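Local coordinates for protein cellobiose 2-epimerase (Caldibacillus thermoamylovorans, PDB 5ZHB) that interconverts cellobiose and its C2 epimer, glucosyl-mannose, by inverting the configuration at carbon 2 of the reducing-end sugar, at residues 1-13 and 376-388. Sequence-based numbering, arbitrary orientation.
Sequences MNTFVNEFRNELE and HNARFCLEFIERV
With CG of Phe8 turned opposite its own carbonyl carbon (chi1 -56°) and CG of Phe384 set the same way (chi1 -85°), each helix sends a phenyl ring toward the other, and the two meet as a T-shaped pair. The edge of Phe8 meets the face of Phe384 off its centre, CE2 of Phe8 lying 3.5 Å from CG of Phe384, with the planes at 73°. Phe8 is also a receiver: Phe380 brings its edge to a face of that ring, CZ of Phe380 standing 3.7 Å above the plane of Phe8, over its centre. Carbonyl O of Phe4, from the same helix as Phe8, lies over the opposite face, offset toward the rim. Met1, although poorly ordered, lays CE beside CE1 of Phe384. Replacing Phe384 by an alanine would probably leave the Phe8 edge without its aromatic face and the Met1 methyl without the ring it touches.

Further along, Leu12 acts as a knob in a hole formed by Ala378, Cys381, Leu382 and Ile385; its CD2 comes 3.6 Å from CD2 of Leu382. Near the chain ends Val5 divides its methyls, CG1 against Ile385 and CG2 against Val388, 3.9 Å from CG2 of the latter. At the margin, Ile385 CD1 rests on the aliphatic part of Arg9, 3.8 Å from CG, while the Arg9 guanidinium makes a salt bridge with Glu13.

The contact thus joins the first and last helices of the family's alpha/alpha barrel, whose axes in these segments approach to 8.9 Å and run roughly antiparallel, while Phe380 continues the packing onto helix 306-323. Because the side-chain atoms that meet are almost all carbon, the cohesion of the two helices here probably rests mainly on apolar and aromatic packing.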
ATOM      1  N   MET A   1     -13.455 -22.709   2.159  1.00 75.03           N
ATOM      2  CA  MET A   1     -12.833 -21.371   2.366  1.00 70.59           C
ATOM      3  C   MET A   1     -11.641 -21.483   3.314  1.00 69.29           C
ATOM      4  O   MET A   1     -10.657 -20.757   3.187  1.00 60.27           O
ATOM      5  CB  MET A   1     -13.826 -20.362   2.958  1.00 69.83           C
ATOM      6  CG  MET A   1     -13.373 -18.928   2.796  1.00 65.18           C
ATOM      7  SD  MET A   1     -12.938 -18.651   1.069  1.00 75.76           S
ATOM      8  CE  MET A   1     -11.409 -17.706   1.075  1.00 69.36           C
ATOM      9  N   ASN A   2     -11.747 -22.389   4.284  1.00 60.17           N
ATOM     10  CA  ASN A   2     -10.613 -22.745   5.116  1.00 61.61           C
ATOM     11  C   ASN A   2      -9.517 -23.359   4.244  1.00 57.14           C
ATOM     12  O   ASN A   2      -8.335 -23.189   4.531  1.00 52.92           O
ATOM     13  CB  ASN A   2     -11.046 -23.637   6.273  1.00 64.96           C
ATOM     14  CG  ASN A   2     -11.964 -22.897   7.215  1.00 67.28           C
ATOM     15  OD1 ASN A   2     -11.514 -22.423   8.264  1.00 73.88           O
ATOM     16  ND2 ASN A   2     -13.228 -22.743   6.846  1.00 66.57           N
ATOM     17  N   THR A   3      -9.935 -24.065   3.185  1.00 52.71           N
ATOM     18  CA  THR A   3      -9.035 -24.655   2.208  1.00 54.48           C
ATOM     19  C   THR A   3      -8.183 -23.572   1.544  1.00 53.53           C
ATOM     20  O   THR A   3      -6.959 -23.695   1.505  1.00 47.74           O
ATOM     21  CB  THR A   3      -9.842 -25.446   1.177  1.00 58.39           C
ATOM     22  OG1 THR A   3      -8.901 -25.925   0.224  1.00 54.49           O
ATOM     23  CG2 THR A   3     -10.872 -24.619   0.421  1.00 64.97           C
ATOM     24  N   PHE A   4      -8.841 -22.514   1.046  1.00 48.47           N
ATOM     25  CA  PHE A   4      -8.159 -21.443   0.332  1.00 50.41           C
ATOM     26  C   PHE A   4      -7.238 -20.725   1.323  1.00 40.86           C
ATOM     27  O   PHE A   4      -6.084 -20.446   1.000  1.00 38.38           O
ATOM     28  CB  PHE A   4      -9.159 -20.541  -0.423  1.00 51.33           C
ATOM     29  CG  PHE A   4      -9.649 -21.131  -1.743  1.00 61.69           C
ATOM     30  CD1 PHE A   4      -8.864 -21.064  -2.895  1.00 64.63           C
ATOM     31  CD2 PHE A   4     -10.884 -21.779  -1.834  1.00 67.08           C
ATOM     32  CE1 PHE A   4      -9.297 -21.625  -4.100  1.00 64.55           C
ATOM     33  CE2 PHE A   4     -11.316 -22.333  -3.041  1.00 63.45           C
ATOM     34  CZ  PHE A   4     -10.520 -22.265  -4.170  1.00 58.84           C
ATOM     35  N   VAL A   5      -7.719 -20.467   2.547  1.00 40.14           N
ATOM     36  CA  VAL A   5      -6.960 -19.683   3.512  1.00 39.90           C
ATOM     37  C   VAL A   5      -5.722 -20.443   3.988  1.00 43.45           C
ATOM     38  O   VAL A   5      -4.673 -19.827   4.215  1.00 35.55           O
ATOM     39  CB  VAL A   5      -7.826 -19.183   4.679  1.00 41.81           C
ATOM     40  CG1 VAL A   5      -6.998 -18.527   5.776  1.00 43.83           C
ATOM     41  CG2 VAL A   5      -8.868 -18.198   4.174  1.00 45.94           C
ATOM     42  N   ASN A   6      -5.813 -21.775   4.100  1.00 39.21           N
ATOM     43  CA  ASN A   6      -4.627 -22.559   4.406  1.00 34.56           C
ATOM     44  C   ASN A   6      -3.603 -22.418   3.291  1.00 27.94           C
ATOM     45  O   ASN A   6      -2.412 -22.417   3.541  1.00 28.12           O
ATOM     46  CB  ASN A   6      -4.933 -24.032   4.661  1.00 40.05           C
ATOM     47  CG  ASN A   6      -5.494 -24.251   6.047  1.00 50.92           C
ATOM     48  OD1 ASN A   6      -4.871 -23.865   7.045  1.00 56.64           O
ATOM     49  ND2 ASN A   6      -6.667 -24.857   6.142  1.00 59.93           N
ATOM     50  N   GLU A   7      -4.042 -22.310   2.046  1.00 27.84           N
ATOM     51  CA  GLU A   7      -3.115 -22.122   0.943  1.00 27.42           C
ATOM     52  C   GLU A   7      -2.429 -20.754   1.023  1.00 28.65           C
ATOM     53  O   GLU A   7      -1.250 -20.636   0.672  1.00 30.44           O
ATOM     54  CB  GLU A   7      -3.810 -22.296  -0.400  1.00 29.48           C
ATOM     55  CG  GLU A   7      -4.072 -23.764  -0.714  1.00 34.04           C
ATOM     56  CD  GLU A   7      -4.453 -24.006  -2.156  1.00 39.20           C
ATOM     57  OE1 GLU A   7      -4.437 -23.058  -2.971  1.00 34.61           O
ATOM     58  OE2 GLU A   7      -4.776 -25.177  -2.457  1.00 42.73           O
ATOM     59  N   PHE A   8      -3.147 -19.741   1.511  1.00 27.39           N
ATOM     60  CA  PHE A   8      -2.564 -18.400   1.618  1.00 26.10           C
ATOM     61  C   PHE A   8      -1.560 -18.342   2.766  1.00 25.59           C
ATOM     62  O   PHE A   8      -0.474 -17.761   2.651  1.00 25.17           O
ATOM     63  CB  PHE A   8      -3.630 -17.342   1.897  1.00 25.30           C
ATOM     64  CG  PHE A   8      -4.775 -17.259   0.900  1.00 25.03           C
ATOM     65  CD1 PHE A   8      -4.668 -17.790  -0.382  1.00 24.91           C
ATOM     66  CD2 PHE A   8      -5.965 -16.632   1.254  1.00 25.74           C
ATOM     67  CE1 PHE A   8      -5.726 -17.681  -1.277  1.00 28.82           C
ATOM     68  CE2 PHE A   8      -7.020 -16.525   0.354  1.00 25.71           C
ATOM     69  CZ  PHE A   8      -6.898 -17.049  -0.908  1.00 28.44           C
ATOM     70  N   ARG A   9      -1.939 -18.927   3.895  1.00 26.26           N
ATOM     71  CA  ARG A   9      -1.062 -18.997   5.050  1.00 29.84           C
ATOM     72  C   ARG A   9       0.210 -19.787   4.747  1.00 30.42           C
ATOM     73  O   ARG A   9       1.275 -19.397   5.199  1.00 29.17           O
ATOM     74  CB  ARG A   9      -1.792 -19.686   6.205  1.00 33.00           C
ATOM     75  CG  ARG A   9      -1.087 -19.548   7.541  1.00 37.14           C
ATOM     76  CD  ARG A   9      -1.845 -20.390   8.574  1.00 44.57           C
ATOM     77  NE  ARG A   9      -1.162 -20.341   9.867  1.00 49.07           N
ATOM     78  CZ  ARG A   9      -1.734 -20.089  11.043  1.00 57.96           C
ATOM     79  NH1 ARG A   9      -3.029 -19.820  11.128  1.00 59.09           N
ATOM     80  NH2 ARG A   9      -0.994 -20.097  12.140  1.00 58.85           N
ATOM     81  N   ASN A  10       0.086 -20.925   4.046  1.00 29.28           N
ATOM     82  CA  ASN A  10       1.236 -21.690   3.596  1.00 29.69           C
ATOM     83  C   ASN A  10       2.138 -20.812   2.722  1.00 29.21           C
ATOM     84  O   ASN A  10       3.356 -20.819   2.891  1.00 25.07           O
ATOM     85  CB  ASN A  10       0.770 -22.954   2.892  1.00 31.93           C
ATOM     86  CG  ASN A  10       1.893 -23.726   2.253  1.00 37.29           C
ATOM     87  OD1 ASN A  10       1.988 -23.802   1.018  1.00 42.32           O
ATOM     88  ND2 ASN A  10       2.767 -24.278   3.071  1.00 39.89           N
ATOM     89  N   GLU A  11       1.537 -20.077   1.780  1.00 28.02           N
ATOM     90  CA  GLU A  11       2.298 -19.218   0.871  1.00 25.81           C
ATOM     91  C   GLU A  11       3.049 -18.187   1.698  1.00 24.40           C
ATOM     92  O   GLU A  11       4.263 -17.988   1.499  1.00 27.91           O
ATOM     93  CB  GLU A  11       1.439 -18.637  -0.259  1.00 24.04           C
ATOM     94  CG  GLU A  11       2.163 -17.646  -1.173  1.00 26.19           C
ATOM     95  CD  GLU A  11       3.401 -18.172  -1.899  1.00 28.26           C
ATOM     96  OE1 GLU A  11       3.515 -19.406  -2.053  1.00 27.62           O
ATOM     97  OE2 GLU A  11       4.264 -17.360  -2.299  1.00 21.79           O
ATOM     98  N   LEU A  12       2.361 -17.612   2.679  1.00 24.97           N
ATOM     99  CA  LEU A  12       2.943 -16.561   3.495  1.00 25.04           C
ATOM    100  C   LEU A  12       4.133 -17.088   4.300  1.00 26.68           C
ATOM    101  O   LEU A  12       5.209 -16.513   4.254  1.00 23.08           O
ATOM    102  CB  LEU A  12       1.898 -15.962   4.421  1.00 25.90           C
ATOM    103  CG  LEU A  12       2.407 -14.911   5.404  1.00 23.64           C
ATOM    104  CD1 LEU A  12       3.027 -13.737   4.656  1.00 25.84           C
ATOM    105  CD2 LEU A  12       1.268 -14.474   6.281  1.00 24.72           C
ATOM    106  N   GLU A  13       3.904 -18.156   5.064  1.00 27.89           N
ATOM    107  CA  GLU A  13       4.858 -18.617   6.069  1.00 28.56           C
ATOM    108  C   GLU A  13       5.979 -19.438   5.441  1.00 26.70           C
ATOM    109  O   GLU A  13       7.073 -19.448   5.978  1.00 29.62           O
ATOM    110  CB  GLU A  13       4.106 -19.403   7.143  1.00 31.66           C
ATOM    111  CG  GLU A  13       3.166 -18.517   7.949  1.00 34.09           C
ATOM    112  CD  GLU A  13       2.764 -19.047   9.316  1.00 44.13           C
ATOM    113  OE1 GLU A  13       1.882 -19.933   9.344  1.00 40.92           O
ATOM    114  OE2 GLU A  13       3.345 -18.573  10.334  1.00 41.29           O
ATOM    115  N   HIS A 376       1.995  -5.686   0.187  1.00 17.65           N
ATOM    116  CA  HIS A 376       0.736  -6.012  -0.488  1.00 18.14           C
ATOM    117  C   HIS A 376       0.392  -7.503  -0.342  1.00 19.64           C
ATOM    118  O   HIS A 376      -0.736  -7.865   0.028  1.00 18.95           O
ATOM    119  CB  HIS A 376       0.778  -5.602  -1.950  1.00 17.71           C
ATOM    120  CG  HIS A 376       0.566  -4.150  -2.278  1.00 18.20           C
ATOM    121  ND1 HIS A 376      -0.636  -3.496  -2.065  1.00 17.18           N
ATOM    122  CD2 HIS A 376       1.423  -3.227  -2.760  1.00 19.80           C
ATOM    123  CE1 HIS A 376      -0.497  -2.211  -2.416  1.00 19.08           C
ATOM    124  NE2 HIS A 376       0.736  -2.032  -2.879  1.00 17.35           N
ATOM    125  N   ASN A 377       1.343  -8.360  -0.693  1.00 18.73           N
ATOM    126  CA  ASN A 377       1.089  -9.795  -0.709  1.00 19.62           C
ATOM    127  C   ASN A 377       0.993 -10.385   0.709  1.00 21.31           C
ATOM    128  O   ASN A 377       0.129 -11.250   0.942  1.00 23.52           O
ATOM    129  CB  ASN A 377       2.007 -10.525  -1.688  1.00 19.02           C
ATOM    130  CG  ASN A 377       3.485 -10.427  -1.385  1.00 23.05           C
ATOM    131  OD1 ASN A 377       3.902  -9.575  -0.599  1.00 22.80           O
ATOM    132  ND2 ASN A 377       4.279 -11.260  -2.055  1.00 22.53           N
ATOM    133  N   ALA A 378       1.827  -9.937   1.658  1.00 19.98           N
ATOM    134  CA  ALA A 378       1.672 -10.363   3.038  1.00 21.91           C
ATOM    135  C   ALA A 378       0.329  -9.935   3.610  1.00 20.93           C
ATOM    136  O   ALA A 378      -0.352 -10.736   4.252  1.00 22.08           O
ATOM    137  CB  ALA A 378       2.773  -9.847   3.922  1.00 21.68           C
ATOM    138  N   ARG A 379      -0.006  -8.650   3.429  1.00 20.23           N
ATOM    139  CA  ARG A 379      -1.254  -8.113   3.916  1.00 18.91           C
ATOM    140  C   ARG A 379      -2.435  -8.933   3.378  1.00 19.45           C
ATOM    141  O   ARG A 379      -3.360  -9.234   4.129  1.00 20.07           O
ATOM    142  CB  ARG A 379      -1.360  -6.624   3.566  1.00 17.97           C
ATOM    143  CG  ARG A 379      -2.632  -6.043   4.164  1.00 20.09           C
ATOM    144  CD  ARG A 379      -2.805  -4.551   4.064  1.00 18.46           C
ATOM    145  NE  ARG A 379      -2.926  -4.116   2.674  1.00 19.97           N
ATOM    146  CZ  ARG A 379      -3.035  -2.841   2.294  1.00 18.87           C
ATOM    147  NH1 ARG A 379      -3.091  -1.886   3.200  1.00 19.74           N
ATOM    148  NH2 ARG A 379      -3.117  -2.540   1.006  1.00 19.90           N
ATOM    149  N   PHE A 380      -2.412  -9.286   2.085  1.00 18.64           N
ATOM    150  CA  PHE A 380      -3.475 -10.091   1.521  1.00 21.09           C
ATOM    151  C   PHE A 380      -3.638 -11.402   2.303  1.00 23.68           C
ATOM    152  O   PHE A 380      -4.760 -11.739   2.695  1.00 20.83           O
ATOM    153  CB  PHE A 380      -3.270 -10.264   0.013  1.00 23.18           C
ATOM    154  CG  PHE A 380      -3.540 -11.662  -0.514  1.00 24.64           C
ATOM    155  CD1 PHE A 380      -4.841 -12.151  -0.624  1.00 25.41           C
ATOM    156  CD2 PHE A 380      -2.486 -12.478  -0.907  1.00 23.37           C
ATOM    157  CE1 PHE A 380      -5.071 -13.415  -1.144  1.00 25.54           C
ATOM    158  CE2 PHE A 380      -2.718 -13.739  -1.420  1.00 25.96           C
ATOM    159  CZ  PHE A 380      -4.008 -14.216  -1.514  1.00 27.56           C
ATOM    160  N   CYS A 381      -2.545 -12.156   2.492  1.00 21.56           N
ATOM    161  CA  CYS A 381      -2.616 -13.416   3.210  1.00 22.79           C
ATOM    162  C   CYS A 381      -3.163 -13.178   4.617  1.00 23.17           C
ATOM    163  O   CYS A 381      -4.058 -13.892   5.053  1.00 24.28           O
ATOM    164  CB  CYS A 381      -1.245 -14.083   3.279  1.00 21.44           C
ATOM    165  SG  CYS A 381      -0.598 -14.585   1.674  1.00 24.04           S
ATOM    166  N   LEU A 382      -2.666 -12.152   5.304  1.00 21.63           N
ATOM    167  CA  LEU A 382      -3.058 -11.846   6.682  1.00 24.36           C
ATOM    168  C   LEU A 382      -4.515 -11.406   6.817  1.00 25.04           C
ATOM    169  O   LEU A 382      -5.195 -11.750   7.796  1.00 26.03           O
ATOM    170  CB  LEU A 382      -2.113 -10.795   7.243  1.00 23.34           C
ATOM    171  CG  LEU A 382      -0.661 -11.263   7.425  1.00 24.98           C
ATOM    172  CD1 LEU A 382       0.209 -10.087   7.777  1.00 26.67           C
ATOM    173  CD2 LEU A 382      -0.550 -12.350   8.477  1.00 26.52           C
ATOM    174  N   GLU A 383      -5.015 -10.668   5.825  1.00 25.79           N
ATOM    175  CA  GLU A 383      -6.399 -10.223   5.867  1.00 23.19           C
ATOM    176  C   GLU A 383      -7.344 -11.426   5.845  1.00 25.23           C
ATOM    177  O   GLU A 383      -8.329 -11.451   6.585  1.00 25.89           O
ATOM    178  CB  GLU A 383      -6.639  -9.297   4.680  1.00 23.58           C
ATOM    179  CG  GLU A 383      -6.271  -7.839   4.938  1.00 24.24           C
ATOM    180  CD  GLU A 383      -7.199  -7.165   5.930  1.00 25.32           C
ATOM    181  OE1 GLU A 383      -8.431  -7.339   5.809  1.00 24.50           O
ATOM    182  OE2 GLU A 383      -6.685  -6.447   6.798  1.00 25.58           O
ATOM    183  N   PHE A 384      -7.101 -12.371   4.937  1.00 25.37           N
ATOM    184  CA  PHE A 384      -7.911 -13.583   4.865  1.00 25.20           C
ATOM    185  C   PHE A 384      -7.778 -14.424   6.131  1.00 28.07           C
ATOM    186  O   PHE A 384      -8.766 -14.901   6.675  1.00 26.75           O
ATOM    187  CB  PHE A 384      -7.512 -14.432   3.674  1.00 22.30           C
ATOM    188  CG  PHE A 384      -8.213 -13.989   2.405  1.00 23.66           C
ATOM    189  CD1 PHE A 384      -9.451 -14.518   2.063  1.00 23.38           C
ATOM    190  CD2 PHE A 384      -7.645 -13.038   1.569  1.00 22.87           C
ATOM    191  CE1 PHE A 384     -10.058 -14.163   0.855  1.00 25.69           C
ATOM    192  CE2 PHE A 384      -8.294 -12.627   0.412  1.00 22.76           C
ATOM    193  CZ  PHE A 384      -9.488 -13.196   0.049  1.00 25.16           C
ATOM    194  N   ILE A 385      -6.555 -14.606   6.616  1.00 27.76           N
ATOM    195  CA  ILE A 385      -6.380 -15.329   7.865  1.00 29.44           C
ATOM    196  C   ILE A 385      -7.266 -14.745   8.974  1.00 31.56           C
ATOM    197  O   ILE A 385      -7.942 -15.473   9.715  1.00 30.38           O
ATOM    198  CB  ILE A 385      -4.889 -15.356   8.245  1.00 29.15           C
ATOM    199  CG1 ILE A 385      -4.083 -16.254   7.290  1.00 30.14           C
ATOM    200  CG2 ILE A 385      -4.741 -15.788   9.708  1.00 31.74           C
ATOM    201  CD1 ILE A 385      -2.571 -16.018   7.296  1.00 30.12           C
ATOM    202  N   GLU A 386      -7.257 -13.419   9.126  1.00 30.60           N
ATOM    203  CA  GLU A 386      -7.933 -12.753  10.226  1.00 35.04           C
ATOM    204  C   GLU A 386      -9.438 -12.721   9.968  1.00 34.91           C
ATOM    205  O   GLU A 386     -10.237 -12.854  10.898  1.00 34.42           O
ATOM    206  CB  GLU A 386      -7.350 -11.346  10.422  1.00 41.10           C
ATOM    207  CG  GLU A 386      -7.276 -10.879  11.876  1.00 49.52           C
ATOM    208  CD  GLU A 386      -6.955  -9.395  12.103  1.00 55.68           C
ATOM    209  OE1 GLU A 386      -6.852  -8.978  13.271  1.00 58.09           O
ATOM    210  OE2 GLU A 386      -6.832  -8.620  11.136  1.00 59.00           O
ATOM    211  N   ARG A 387      -9.862 -12.521   8.714  1.00 30.66           N
ATOM    212  CA  ARG A 387     -11.286 -12.430   8.426  1.00 31.11           C
ATOM    213  C   ARG A 387     -11.975 -13.787   8.626  1.00 38.12           C
ATOM    214  O   ARG A 387     -13.109 -13.823   9.110  1.00 39.33           O
ATOM    215  CB  ARG A 387     -11.511 -11.919   7.001  1.00 32.43           C
ATOM    216  CG  ARG A 387     -11.293 -10.416   6.853  1.00 33.23           C
ATOM    217  CD  ARG A 387     -11.222 -10.043   5.386  1.00 29.87           C
ATOM    218  NE  ARG A 387     -10.782  -8.649   5.212  1.00 29.82           N
ATOM    219  CZ  ARG A 387     -11.613  -7.652   4.915  1.00 32.56           C
ATOM    220  NH1 ARG A 387     -12.920  -7.867   4.902  1.00 27.54           N
ATOM    221  NH2 ARG A 387     -11.139  -6.448   4.641  1.00 30.41           N
ATOM    222  N   VAL A 388     -11.301 -14.874   8.206  1.00 39.79           N
ATOM    223  CA  VAL A 388     -11.710 -16.257   8.433  1.00 42.55           C
ATOM    224  C   VAL A 388     -10.949 -16.829   9.648  1.00 44.41           C
ATOM    225  O   VAL A 388     -11.217 -16.390  10.796  1.00 44.77           O
ATOM    226  CB  VAL A 388     -11.400 -17.098   7.176  1.00 41.02           C
ATOM    227  CG1 VAL A 388     -11.896 -18.538   7.275  1.00 45.28           C
ATOM    228  CG2 VAL A 388     -11.905 -16.469   5.886  1.00 38.18           C
TER